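Local coordinates for protein CalU16 (Micromonospora echinospora, PDB 4FPW) that probably gives its producer resistance to an enediyne antibiotic by self-sacrifice, the protein itself being consumed in inactivating the drug, at residues S85-Y88 / P92-E95; W128-D133 / Q167-A172. One frame throughout, in Å; residues are numbered along the deposited sequence.

Interaction 1 of 2, residues S85-Y88 / P92-E95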
loop_
_atom_site.group_PDB
_atom_site.type_symbol
_atom_site.label_atom_id
_atom_site.label_comp_id
_atom_site.label_asym_id
_atom_site.label_seq_id
_atom_site.Cartn_x
_atom_site.Cartn_y
_atom_site.Cartn_z
ATOM N N SER A 85 -4.776 -6.797 7.309
ATOM C CA SER A 85 -5.285 -7.828 6.395
ATOM C C SER A 85 -6.064 -7.111 5.329
ATOM O O SER A 85 -6.362 -5.937 5.462
ATOM C CB SER A 85 -6.206 -8.849 7.105
ATOM O OG SER A 85 -7.469 -8.282 7.453
ATOM N N TRP A 86 -6.410 -7.824 4.275
ATOM C CA TRP A 86 -6.983 -7.189 3.113
ATOM C C TRP A 86 -7.967 -8.153 2.435
ATOM O O TRP A 86 -7.556 -9.062 1.690
ATOM C CB TRP A 86 -5.852 -6.780 2.173
ATOM C CG TRP A 86 -6.258 -5.851 1.112
ATOM C CD1 TRP A 86 -6.685 -6.173 -0.138
ATOM C CD2 TRP A 86 -6.281 -4.428 1.196
ATOM N NE1 TRP A 86 -6.997 -5.032 -0.844
ATOM C CE2 TRP A 86 -6.747 -3.945 -0.047
ATOM C CE3 TRP A 86 -5.954 -3.509 2.208
ATOM C CZ2 TRP A 86 -6.889 -2.592 -0.311
ATOM C CZ3 TRP A 86 -6.077 -2.164 1.942
ATOM C CH2 TRP A 86 -6.540 -1.712 0.687
ATOM N N VAL A 87 -9.263 -7.962 2.711
ATOM C CA VAL A 87 -10.291 -8.865 2.179
ATOM C C VAL A 87 -11.110 -8.181 1.071
ATOM O O VAL A 87 -11.532 -7.034 1.228
ATOM C CB VAL A 87 -11.164 -9.551 3.286
ATOM C CG1 VAL A 87 -10.930 -8.984 4.687
ATOM C CG2 VAL A 87 -12.648 -9.552 2.922
ATOM N N TYR A 88 -11.279 -8.886 -0.057
ATOM C CA TYR A 88 -12.034 -8.378 -1.203
ATOM C C TYR A 88 -12.818 -9.491 -1.934
ATOM O O TYR A 88 -12.325 -10.601 -2.149
ATOM C CB TYR A 88 -11.124 -7.613 -2.174
ATOM C CG TYR A 88 -11.874 -6.764 -3.201
ATOM C CD1 TYR A 88 -12.551 -5.609 -2.819
ATOM C CD2 TYR A 88 -11.905 -7.121 -4.559
ATOM C CE1 TYR A 88 -13.240 -4.833 -3.746
ATOM C CE2 TYR A 88 -12.580 -6.351 -5.497
ATOM C CZ TYR A 88 -13.245 -5.206 -5.091
ATOM O OH TYR A 88 -13.925 -4.449 -6.026
ATOM N N PRO A 92 -8.658 -13.913 -2.905
ATOM C CA PRO A 92 -8.063 -14.515 -1.720
ATOM C C PRO A 92 -7.647 -13.408 -0.799
ATOM O O PRO A 92 -7.592 -12.271 -1.230
ATOM C CB PRO A 92 -6.842 -15.258 -2.253
ATOM C CG PRO A 92 -6.496 -14.569 -3.524
ATOM C CD PRO A 92 -7.792 -14.070 -4.090
ATOM N N ASP A 93 -7.403 -13.737 0.462
ATOM C CA ASP A 93 -7.089 -12.731 1.456
ATOM C C ASP A 93 -5.632 -12.369 1.266
ATOM O O ASP A 93 -4.821 -13.190 0.838
ATOM C CB ASP A 93 -7.395 -13.214 2.890
ATOM C CG ASP A 93 -8.893 -13.111 3.251
ATOM O OD1 ASP A 93 -9.735 -13.055 2.326
ATOM O OD2 ASP A 93 -9.230 -13.069 4.462
ATOM N N SER A 94 -5.329 -11.118 1.559
ATOM C CA SER A 94 -4.025 -10.525 1.298
ATOM C C SER A 94 -3.527 -9.877 2.565
ATOM O O SER A 94 -4.212 -9.881 3.585
ATOM C CB SER A 94 -4.151 -9.447 0.225
ATOM O OG SER A 94 -4.536 -9.965 -1.036
ATOM N N GLU A 95 -2.335 -9.300 2.490
ATOM C CA GLU A 95 -1.748 -8.597 3.628
ATOM C C GLU A 95 -0.968 -7.445 3.059
ATOM O O GLU A 95 -0.316 -7.584 2.027
ATOM C CB GLU A 95 -0.821 -9.549 4.361
ATOM C CG GLU A 95 -0.571 -9.296 5.834
ATOM C CD GLU A 95 0.045 -10.532 6.478
ATOM O OE1 GLU A 95 -0.663 -11.565 6.538
ATOM O OE2 GLU A 95 1.232 -10.495 6.891
HETATM O O HOH W 1 -10.372 -11.464 0.258
#

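Interaction 2 of 2, residues W128-D133 / Q167-A172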
loop_
_atom_site.group_PDB
_atom_site.type_symbol
_atom_site.label_atom_id
_atom_site.label_comp_id
_atom_site.label_asym_id
_atom_site.label_seq_id
_atom_site.Cartn_x
_atom_site.Cartn_y
_atom_site.Cartn_z
ATOM N N TRP A 128 -1.748 0.587 -5.794
ATOM C CA TRP A 128 -1.074 1.409 -4.788
ATOM C C TRP A 128 -0.284 2.550 -5.396
ATOM O O TRP A 128 -0.216 3.637 -4.825
ATOM C CB TRP A 128 -0.165 0.575 -3.895
ATOM C CG TRP A 128 -0.959 -0.198 -2.938
ATOM C CD1 TRP A 128 -1.178 -1.531 -2.961
ATOM C CD2 TRP A 128 -1.708 0.318 -1.831
ATOM N NE1 TRP A 128 -1.996 -1.887 -1.934
ATOM C CE2 TRP A 128 -2.334 -0.775 -1.215
ATOM C CE3 TRP A 128 -1.879 1.596 -1.282
ATOM C CZ2 TRP A 128 -3.137 -0.643 -0.072
ATOM C CZ3 TRP A 128 -2.682 1.733 -0.146
ATOM C CH2 TRP A 128 -3.296 0.613 0.446
ATOM N N GLU A 129 0.322 2.309 -6.548
ATOM C CA GLU A 129 1.120 3.352 -7.186
ATOM C C GLU A 129 0.254 4.541 -7.538
ATOM O O GLU A 129 0.654 5.678 -7.295
ATOM C CB GLU A 129 1.807 2.830 -8.431
ATOM C CG GLU A 129 3.179 2.253 -8.165
ATOM C CD GLU A 129 3.834 1.794 -9.444
ATOM O OE1 GLU A 129 3.545 0.675 -9.904
ATOM O OE2 GLU A 129 4.613 2.559 -10.023
HETATM N N MSE A 130 -0.933 4.276 -8.089
HETATM C CA MSE A 130 -1.891 5.337 -8.427
HETATM C C MSE A 130 -2.229 6.096 -7.177
HETATM O O MSE A 130 -2.270 7.330 -7.165
HETATM C CB MSE A 130 -3.201 4.780 -8.972
HETATM C CG MSE A 130 -3.055 3.973 -10.264
HETATM SE SE MSE A 130 -2.414 5.082 -11.781
HETATM C CE MSE A 130 -1.953 3.503 -12.792
ATOM N N ALA A 131 -2.473 5.359 -6.103
ATOM C CA ALA A 131 -2.837 5.962 -4.831
ATOM C C ALA A 131 -1.695 6.764 -4.216
ATOM O O ALA A 131 -1.920 7.843 -3.654
ATOM C CB ALA A 131 -3.298 4.891 -3.855
ATOM N N LEU A 132 -0.479 6.230 -4.293
ATOM C CA LEU A 132 0.683 6.936 -3.766
ATOM C C LEU A 132 0.963 8.237 -4.540
ATOM O O LEU A 132 1.542 9.160 -3.975
ATOM C CB LEU A 132 1.904 6.018 -3.712
ATOM C CG LEU A 132 1.780 4.970 -2.593
ATOM C CD1 LEU A 132 2.816 3.879 -2.757
ATOM C CD2 LEU A 132 1.872 5.585 -1.197
ATOM N N ASP A 133 0.512 8.334 -5.798
ATOM C CA ASP A 133 0.532 9.628 -6.512
ATOM C C ASP A 133 -0.174 10.695 -5.712
ATOM O O ASP A 133 0.351 11.797 -5.556
ATOM C CB ASP A 133 -0.147 9.561 -7.886
ATOM C CG ASP A 133 0.672 8.832 -8.911
ATOM O OD1 ASP A 133 1.805 8.397 -8.602
ATOM O OD2 ASP A 133 0.191 8.697 -10.048
ATOM N N GLN A 167 -1.534 1.383 -17.605
ATOM C CA GLN A 167 -1.062 0.374 -18.532
ATOM C C GLN A 167 0.466 0.189 -18.571
ATOM O O GLN A 167 0.943 -0.940 -18.650
ATOM C CB GLN A 167 -1.609 0.731 -19.899
ATOM C CG GLN A 167 -1.013 0.009 -21.077
ATOM C CD GLN A 167 -1.753 0.420 -22.320
ATOM O OE1 GLN A 167 -2.031 1.610 -22.505
ATOM N NE2 GLN A 167 -2.134 -0.554 -23.152
ATOM N N GLU A 168 1.228 1.277 -18.512
ATOM C CA GLU A 168 2.696 1.172 -18.413
ATOM C C GLU A 168 3.051 0.521 -17.119
ATOM O O GLU A 168 3.780 -0.464 -17.108
ATOM C CB GLU A 168 3.384 2.530 -18.459
ATOM C CG GLU A 168 3.418 3.125 -19.841
ATOM C CD GLU A 168 3.972 4.535 -19.862
ATOM O OE1 GLU A 168 4.503 5.013 -18.832
ATOM O OE2 GLU A 168 3.852 5.177 -20.925
ATOM N N ARG A 169 2.531 1.069 -16.025
ATOM C CA ARG A 169 2.812 0.528 -14.700
ATOM C C ARG A 169 2.472 -0.966 -14.632
ATOM O O ARG A 169 3.202 -1.740 -14.040
ATOM C CB ARG A 169 2.091 1.332 -13.606
ATOM C CG ARG A 169 2.726 2.695 -13.336
ATOM C CD ARG A 169 2.027 3.481 -12.225
ATOM N NE ARG A 169 2.629 4.793 -11.974
ATOM C CZ ARG A 169 2.080 5.791 -11.269
ATOM N NH1 ARG A 169 0.879 5.673 -10.708
ATOM N NH2 ARG A 169 2.748 6.930 -11.115
ATOM N N GLY A 170 1.389 -1.381 -15.266
ATOM C CA GLY A 170 1.063 -2.801 -15.341
ATOM C C GLY A 170 2.115 -3.626 -16.063
ATOM O O GLY A 170 2.447 -4.729 -15.636
ATOM N N GLU A 171 2.640 -3.102 -17.168
ATOM C CA GLU A 171 3.729 -3.777 -17.894
ATOM C C GLU A 171 4.984 -3.952 -17.018
ATOM O O GLU A 171 5.635 -5.000 -17.049
ATOM C CB GLU A 171 4.079 -3.023 -19.178
ATOM C CG GLU A 171 3.117 -3.284 -20.328
ATOM C CD GLU A 171 3.225 -2.249 -21.431
ATOM O OE1 GLU A 171 4.264 -1.549 -21.512
ATOM O OE2 GLU A 171 2.266 -2.132 -22.224
ATOM N N ALA A 172 5.302 -2.939 -16.223
ATOM C CA ALA A 172 6.434 -3.018 -15.300
ATOM C C ALA A 172 6.287 -4.118 -14.253
ATOM O O ALA A 172 7.205 -4.917 -14.055
ATOM C CB ALA A 172 6.647 -1.677 -14.616
#

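Interaction 1 of 2, residues S85-Y88 / P92-E95
Trp86 and Ser94 face each other as an antiparallel hydrogen-bonded pair, their CA atoms 4.8 Å apart, where strands 81-86 and 94-103 meet at the loop between them. The two bonds of the pair are unequal: Ser94 N gives to Trp86 O at 3.0 Å with an N-H...O angle of 147°, whereas Trp86 N to Ser94 O, at 3.1 Å, is bent to 123° and weak. Along the Trp86 side chain, CB packs against Ser94 CB at 3.7 Å, on the sheet face that both residues share. With CG anti to the backbone N (chi1 -166°) the indole then turns away from segment 92-95; of its ring atoms CD1 stays nearest to Ser94 CB, at 4.2 Å. At the tip, the benzo ring meets Trp128 of helix 118-138, and His113 meets the indole edge-to-face. Ser85 and Glu95, the neighbouring non-hydrogen-bonded pair, send their side chains to the other face, where Ser85 OG is hydrogen-bonded to Asp72 N and Glu95 forms a salt bridge with Arg13. Beyond the paired residues a water bridges the two segments: it accepts from Tyr88 N at 2.8 Å and donates to Asp93 OD1 at 2.7 Å, while Val87 CB lies against the same carboxylate. This is the loop end of a beta hairpin in the curved antiparallel sheet of the Bet v 1-like, AHA1-type fold.

Interaction 2 of 2, residues W128-D133 / Q167-A172
Against the long helix of the Bet v 1-like fold, helix 118-138, packs helix 161-177, whose Arg169 joins Glu129 and Asp133, one turn apart, in a salt-bridge network. The local axes stay 11.3 Å apart and cross at 130°, so long side chains, more than backbone, close the gap. The arginine is extended from CG to NE and delivers its guanidinium to Asp133, whose side chain points back at it. The grip is end-on and two-handed: Arg169 NH2 binds Asp133 OD1 at 3.1 Å through the syn lone pair, and Arg169 NH1 binds Asp133 OD2 at 3.2 Å from above the carboxylate plane. The two planes are 68° apart, so the fork is twisted and not coplanar. Glu129 crosses the stem of the arginine at a slant. Its OE2 packs on Arg169 CD at 3.5 Å and stands 3.6 Å from Arg169 NE, well out of the guanidinium plane, an attraction of charges with no N-H aimed at the oxygen. Arg8 shares OE2 in a further salt bridge, and OE1 takes a hydrogen bond from Trp173, which helps fix this buried carboxylate; the cluster of opposite charges probably keeps both acids ionised. Selenomethionine Met130 bends at chi2 (-64°) and brings its end across the arginine, with Met130 SE 3.5 Å from Arg169 NH1 and Met130 CE 4.0 Å from Arg169 CD.

Overall arrangement
Interaction 1 is a surface contact in the sheet, made within one hairpin by residues close in sequence; interaction 2 is partly buried and brings together two helices whose segments lie 34 residues apart. Backbone bonds and a water hold the first, whereas charged side chains of helices 118-138 and 161-177 hold the second. The centres lie about 19 Å apart, yet the two contacts touch where Trp86 CH2 meets Trp128 CZ2 at 3.6 Å. That aromatic packing, with His113 against both indoles, joins sheet to helix 118-138, whose neighbouring residues carry the ionic network to helix 161-177.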